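Adenosine monophosphate-protein transferase (Pyrococcus horikoshii, PDB 2D16) is of unproven function but belongs to the adenosine-specific kinase family and may transfer adenosine monophosphate to other proteins. Local coordinates at residues A[3-8]-A[74-79]; A[9-12]-A[16-19]. All coordinates share one frame; numbering follows the deposited sequence.

Interaction 1 (A[3-8]-A[74-79]); sequences RIEVID and AVKIGA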
loop_
_atom_site.group_PDB
_atom_site.type_symbol
_atom_site.label_atom_id
_atom_site.label_comp_id
_atom_site.label_asym_id
_atom_site.label_seq_id
_atom_site.Cartn_x
_atom_site.Cartn_y
_atom_site.Cartn_z
ATOM N N ARG A 3 -29.338 55.569 35.674
ATOM C CA ARG A 3 -28.384 55.314 36.743
ATOM C C ARG A 3 -27.401 54.270 36.238
ATOM O O ARG A 3 -27.799 53.197 35.779
ATOM C CB ARG A 3 -29.103 54.818 38.004
ATOM C CG ARG A 3 -29.830 55.924 38.766
ATOM C CD ARG A 3 -30.790 55.372 39.818
ATOM N NE ARG A 3 -30.117 54.720 40.940
ATOM C CZ ARG A 3 -29.380 55.351 41.851
ATOM N NH1 ARG A 3 -29.208 56.666 41.780
ATOM N NH2 ARG A 3 -28.823 54.665 42.841
ATOM N N ILE A 4 -26.117 54.597 36.315
ATOM C CA ILE A 4 -25.077 53.695 35.845
ATOM C C ILE A 4 -24.391 52.983 37.001
ATOM O O ILE A 4 -24.082 53.599 38.022
ATOM C CB ILE A 4 -24.020 54.469 35.026
ATOM C CG1 ILE A 4 -24.685 55.101 33.800
ATOM C CG2 ILE A 4 -22.892 53.536 34.609
ATOM C CD1 ILE A 4 -23.758 55.966 32.957
ATOM N N GLU A 5 -24.175 51.680 36.842
ATOM C CA GLU A 5 -23.508 50.884 37.865
ATOM C C GLU A 5 -22.484 49.952 37.224
ATOM O O GLU A 5 -22.588 49.610 36.040
ATOM C CB GLU A 5 -24.526 50.065 38.672
ATOM C CG GLU A 5 -25.139 48.889 37.933
ATOM C CD GLU A 5 -26.241 48.209 38.731
ATOM O OE1 GLU A 5 -27.268 48.864 39.004
ATOM O OE2 GLU A 5 -26.082 47.021 39.087
ATOM N N VAL A 6 -21.492 49.554 38.015
ATOM C CA VAL A 6 -20.436 48.668 37.552
ATOM C C VAL A 6 -20.609 47.305 38.201
ATOM O O VAL A 6 -20.737 47.200 39.419
ATOM C CB VAL A 6 -19.048 49.233 37.914
ATOM C CG1 VAL A 6 -17.950 48.301 37.418
ATOM C CG2 VAL A 6 -18.891 50.616 37.309
ATOM N N ILE A 7 -20.621 46.262 37.381
ATOM C CA ILE A 7 -20.784 44.907 37.879
ATOM C C ILE A 7 -19.511 44.108 37.644
ATOM O O ILE A 7 -19.024 44.010 36.519
ATOM C CB ILE A 7 -21.960 44.195 37.173
ATOM C CG1 ILE A 7 -23.268 44.932 37.479
ATOM C CG2 ILE A 7 -22.046 42.744 37.627
ATOM C CD1 ILE A 7 -24.458 44.415 36.706
ATOM N N ASP A 8 -18.961 43.555 38.718
ATOM C CA ASP A 8 -17.757 42.749 38.613
ATOM C C ASP A 8 -18.193 41.325 38.298
ATOM O O ASP A 8 -19.007 40.747 39.024
ATOM C CB ASP A 8 -16.978 42.765 39.934
ATOM C CG ASP A 8 -16.293 44.093 40.194
ATOM O OD1 ASP A 8 -15.365 44.445 39.435
ATOM O OD2 ASP A 8 -16.679 44.784 41.157
ATOM N N ALA A 74 -25.537 36.695 35.065
ATOM C CA ALA A 74 -26.575 37.145 34.144
ATOM C C ALA A 74 -27.743 37.846 34.835
ATOM O O ALA A 74 -28.205 38.884 34.365
ATOM C CB ALA A 74 -27.089 35.968 33.323
ATOM N N VAL A 75 -28.227 37.291 35.944
ATOM C CA VAL A 75 -29.356 37.908 36.636
ATOM C C VAL A 75 -28.950 39.237 37.280
ATOM O O VAL A 75 -29.772 40.147 37.416
ATOM C CB VAL A 75 -29.974 36.949 37.703
ATOM C CG1 VAL A 75 -29.104 36.880 38.932
ATOM C CG2 VAL A 75 -31.382 37.410 38.054
ATOM N N LYS A 76 -27.681 39.350 37.660
ATOM C CA LYS A 76 -27.187 40.581 38.257
ATOM C C LYS A 76 -27.159 41.646 37.164
ATOM O O LYS A 76 -27.593 42.774 37.377
ATOM C CB LYS A 76 -25.786 40.381 38.838
ATOM C CG LYS A 76 -25.268 41.593 39.602
ATOM C CD LYS A 76 -26.244 42.009 40.701
ATOM C CE LYS A 76 -25.785 43.273 41.413
ATOM N NZ LYS A 76 -24.441 43.100 42.032
ATOM N N ILE A 77 -26.654 41.280 35.990
ATOM C CA ILE A 77 -26.610 42.210 34.866
ATOM C C ILE A 77 -28.055 42.590 34.541
ATOM O O ILE A 77 -28.359 43.752 34.271
ATOM C CB ILE A 77 -25.928 41.561 33.642
ATOM C CG1 ILE A 77 -24.429 41.406 33.927
ATOM C CG2 ILE A 77 -26.175 42.399 32.391
ATOM C CD1 ILE A 77 -23.679 40.587 32.898
ATOM N N GLY A 78 -28.933 41.593 34.574
ATOM C CA GLY A 78 -30.351 41.808 34.338
ATOM C C GLY A 78 -30.857 42.201 32.964
ATOM O O GLY A 78 -31.931 41.757 32.559
ATOM N N ALA A 79 -30.105 43.033 32.251
ATOM C CA ALA A 79 -30.514 43.501 30.928
ATOM C C ALA A 79 -31.141 42.421 30.046
ATOM O O ALA A 79 -30.580 41.339 29.867
ATOM C CB ALA A 79 -29.323 44.130 30.211
#
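Ile-7 of strand 3-8 makes the apolar contact with the C-terminal turn of helix 64-77, pressing its side chain against Lys-76 and Ile-77. Its chain is extended (chi2 173°), which carries Ile-7 CD1 to the helix backbone, 3.6 Å from Ile-77 CA. Ile-7 CD1 also lies 3.6 Å from Lys-76 O and 4.1 Å from Ile-77 CG1. The second branch, Ile-7 CG2, is 4.0 Å from Lys-76 CG, where the aliphatic root of the lysine crosses the isoleucine at a slant. With CG anti to the backbone N (chi1 -174°), Lys-76 directs this root toward the strand. Ile-7 and Ile-77 also pack on Val-120 and Val-118 of strand 116-122, which seats the helix end against the three-stranded antiparallel sheet, where 3-8 is an outer strand.

No hydrogen bond joins the two segments directly. Glu-5 OE2 stays 5.2 Å from Lys-76 NZ, and its salt bridge goes instead to Arg-127. At the end of the helix, Gly-78 N still bonds to Ala-74 O, although Gly-78 has itself left helical geometry, with positive phi (68°).

The chemistry is thus divided: direct contact is mainly of aliphatic carbons, with one methyl also against a backbone carbonyl, while polar cohesion comes through Arg-127, which bridges the Glu-5 carboxylate and Ile-77 O and probably offsets the charge of Glu-5.

Interaction 2 (A[9-12]-A[16-19]); sequences IEKP and EVII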
loop_
_atom_site.group_PDB
_atom_site.type_symbol
_atom_site.label_atom_id
_atom_site.label_comp_id
_atom_site.label_asym_id
_atom_site.label_seq_id
_atom_site.Cartn_x
_atom_site.Cartn_y
_atom_site.Cartn_z
ATOM N N ILE A 9 -17.674 40.769 37.207
ATOM C CA ILE A 9 -18.012 39.406 36.829
ATOM C C ILE A 9 -17.353 38.456 37.823
ATOM O O ILE A 9 -16.149 38.544 38.066
ATOM C CB ILE A 9 -17.504 39.065 35.410
ATOM C CG1 ILE A 9 -18.281 39.875 34.366
ATOM C CG2 ILE A 9 -17.639 37.564 35.155
ATOM C CD1 ILE A 9 -19.771 39.573 34.340
ATOM N N GLU A 10 -18.152 37.568 38.405
ATOM C CA GLU A 10 -17.641 36.593 39.362
ATOM C C GLU A 10 -17.284 35.320 38.604
ATOM O O GLU A 10 -18.150 34.684 38.003
ATOM C CB GLU A 10 -18.696 36.266 40.425
ATOM C CG GLU A 10 -18.147 35.435 41.585
ATOM C CD GLU A 10 -19.228 34.905 42.509
ATOM O OE1 GLU A 10 -20.228 35.618 42.741
ATOM O OE2 GLU A 10 -19.069 33.774 43.016
ATOM N N LYS A 11 -16.008 34.955 38.627
ATOM C CA LYS A 11 -15.556 33.759 37.936
ATOM C C LYS A 11 -14.225 33.288 38.499
ATOM O O LYS A 11 -13.405 34.094 38.931
ATOM C CB LYS A 11 -15.404 34.035 36.436
ATOM C CG LYS A 11 -14.441 35.170 36.105
ATOM C CD LYS A 11 -14.299 35.350 34.601
ATOM C CE LYS A 11 -13.521 36.615 34.251
ATOM N NZ LYS A 11 -12.140 36.627 34.813
ATOM N N PRO A 12 -14.001 31.969 38.517
ATOM C CA PRO A 12 -12.733 31.465 39.043
ATOM C C PRO A 12 -11.579 31.737 38.078
ATOM O O PRO A 12 -11.791 31.993 36.888
ATOM C CB PRO A 12 -13.010 29.977 39.243
ATOM C CG PRO A 12 -14.479 29.772 39.160
ATOM C CD PRO A 12 -14.931 30.865 38.225
ATOM N N GLU A 16 -12.902 31.574 31.210
ATOM C CA GLU A 16 -13.126 32.618 30.211
ATOM C C GLU A 16 -14.579 33.076 30.249
ATOM O O GLU A 16 -15.485 32.257 30.407
ATOM C CB GLU A 16 -12.828 32.080 28.808
ATOM C CG GLU A 16 -11.462 31.430 28.613
ATOM C CD GLU A 16 -10.355 32.430 28.334
ATOM O OE1 GLU A 16 -10.661 33.588 27.977
ATOM O OE2 GLU A 16 -9.174 32.051 28.453
ATOM N N VAL A 17 -14.801 34.378 30.106
ATOM C CA VAL A 17 -16.157 34.908 30.096
ATOM C C VAL A 17 -16.439 35.586 28.758
ATOM O O VAL A 17 -15.562 36.227 28.176
ATOM C CB VAL A 17 -16.395 35.936 31.238
ATOM C CG1 VAL A 17 -15.490 37.148 31.066
ATOM C CG2 VAL A 17 -17.862 36.368 31.253
ATOM N N ILE A 18 -17.661 35.409 28.266
ATOM C CA ILE A 18 -18.093 36.023 27.019
ATOM C C ILE A 18 -19.478 36.605 27.295
ATOM O O ILE A 18 -20.364 35.903 27.781
ATOM C CB ILE A 18 -18.206 34.994 25.869
ATOM C CG1 ILE A 18 -16.872 34.271 25.672
ATOM C CG2 ILE A 18 -18.602 35.709 24.580
ATOM C CD1 ILE A 18 -16.921 33.160 24.636
ATOM N N ILE A 19 -19.657 37.889 27.007
ATOM C CA ILE A 19 -20.940 38.543 27.233
ATOM C C ILE A 19 -21.460 39.009 25.878
ATOM O O ILE A 19 -20.711 39.586 25.095
ATOM C CB ILE A 19 -20.802 39.786 28.146
ATOM C CG1 ILE A 19 -19.999 39.445 29.406
ATOM C CG2 ILE A 19 -22.182 40.313 28.513
ATOM C CD1 ILE A 19 -20.650 38.416 30.299
#
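Lys-11 NZ is held by two carbonyl oxygens, through a hydrogen bond to Asn-114 O and a weak one to Glu-113 O, while the carbons behind it rest on Val-17. The lysine is straight as far as CE and bends at chi4 (60°), which turns the ammonium group toward the 113-114 carbonyls without taking the methylenes off the valine. Lys-11 CE lies 3.8 Å from Val-17 CG1, and Lys-11 CD is 4.0 Å from Val-17 CB. The two side chains cross at roughly a right angle.

Val-17 uses its other methyl for Ile-9: the CG2 atoms of the two residues are 4.1 Å apart. With chi1 at 63°, CG1 of Val-17 sits between the backbone N and the carbonyl carbon, facing Lys-11, and CG2 lies anti to N, facing Ile-9; the two methyls thus serve separate partners in the 9-12 segment. Farther along, the contact thins, and CD1 of Ile-9 comes within 4.3 Å of CD1 of Ile-19. No hydrogen bond spans the segments, and the nearest CA pair, Lys-11 and Val-17, is 7.9 Å apart; side chains alone therefore fill the gap, burying 154 Å² in total.

Val-17 and Ile-19 look toward the 9-12 segment from one face of the five-stranded sheet, whereas Ile-18, between them, packs on Val-95 and Ile-99 of helix 92-100. Phe-116 of strand 116-122 touches Ile-9, Val-17 and Ile-19 and joins the same apolar cluster. The 9-12 segment is tied in turn to helix 64-77 by a salt bridge from Glu-10 to Lys-72 and by the packing of Pro-12 on Leu-69, so it runs between that helix and strand 16-22.

How the interactions relate
Strand 3-8 of interaction 1 runs straight into the 9-12 segment of interaction 2, which leads through a three-residue connection to strand 16-22. Along the chain interaction 2 is nested within the loop closed by interaction 1, and their centres are 13 Å apart. They meet where Ile-77 CD1 packs 4.3 Å from Ile-9 CD1. Strand 3-8 belongs to the three-stranded sheet and strand 16-22 to the five-stranded one; helix 64-77 contacts both 3-8 and 9-12. Together the two contacts mark the passage of the N-terminal chain from one sheet to the other, with apolar side chains continuous across the junction.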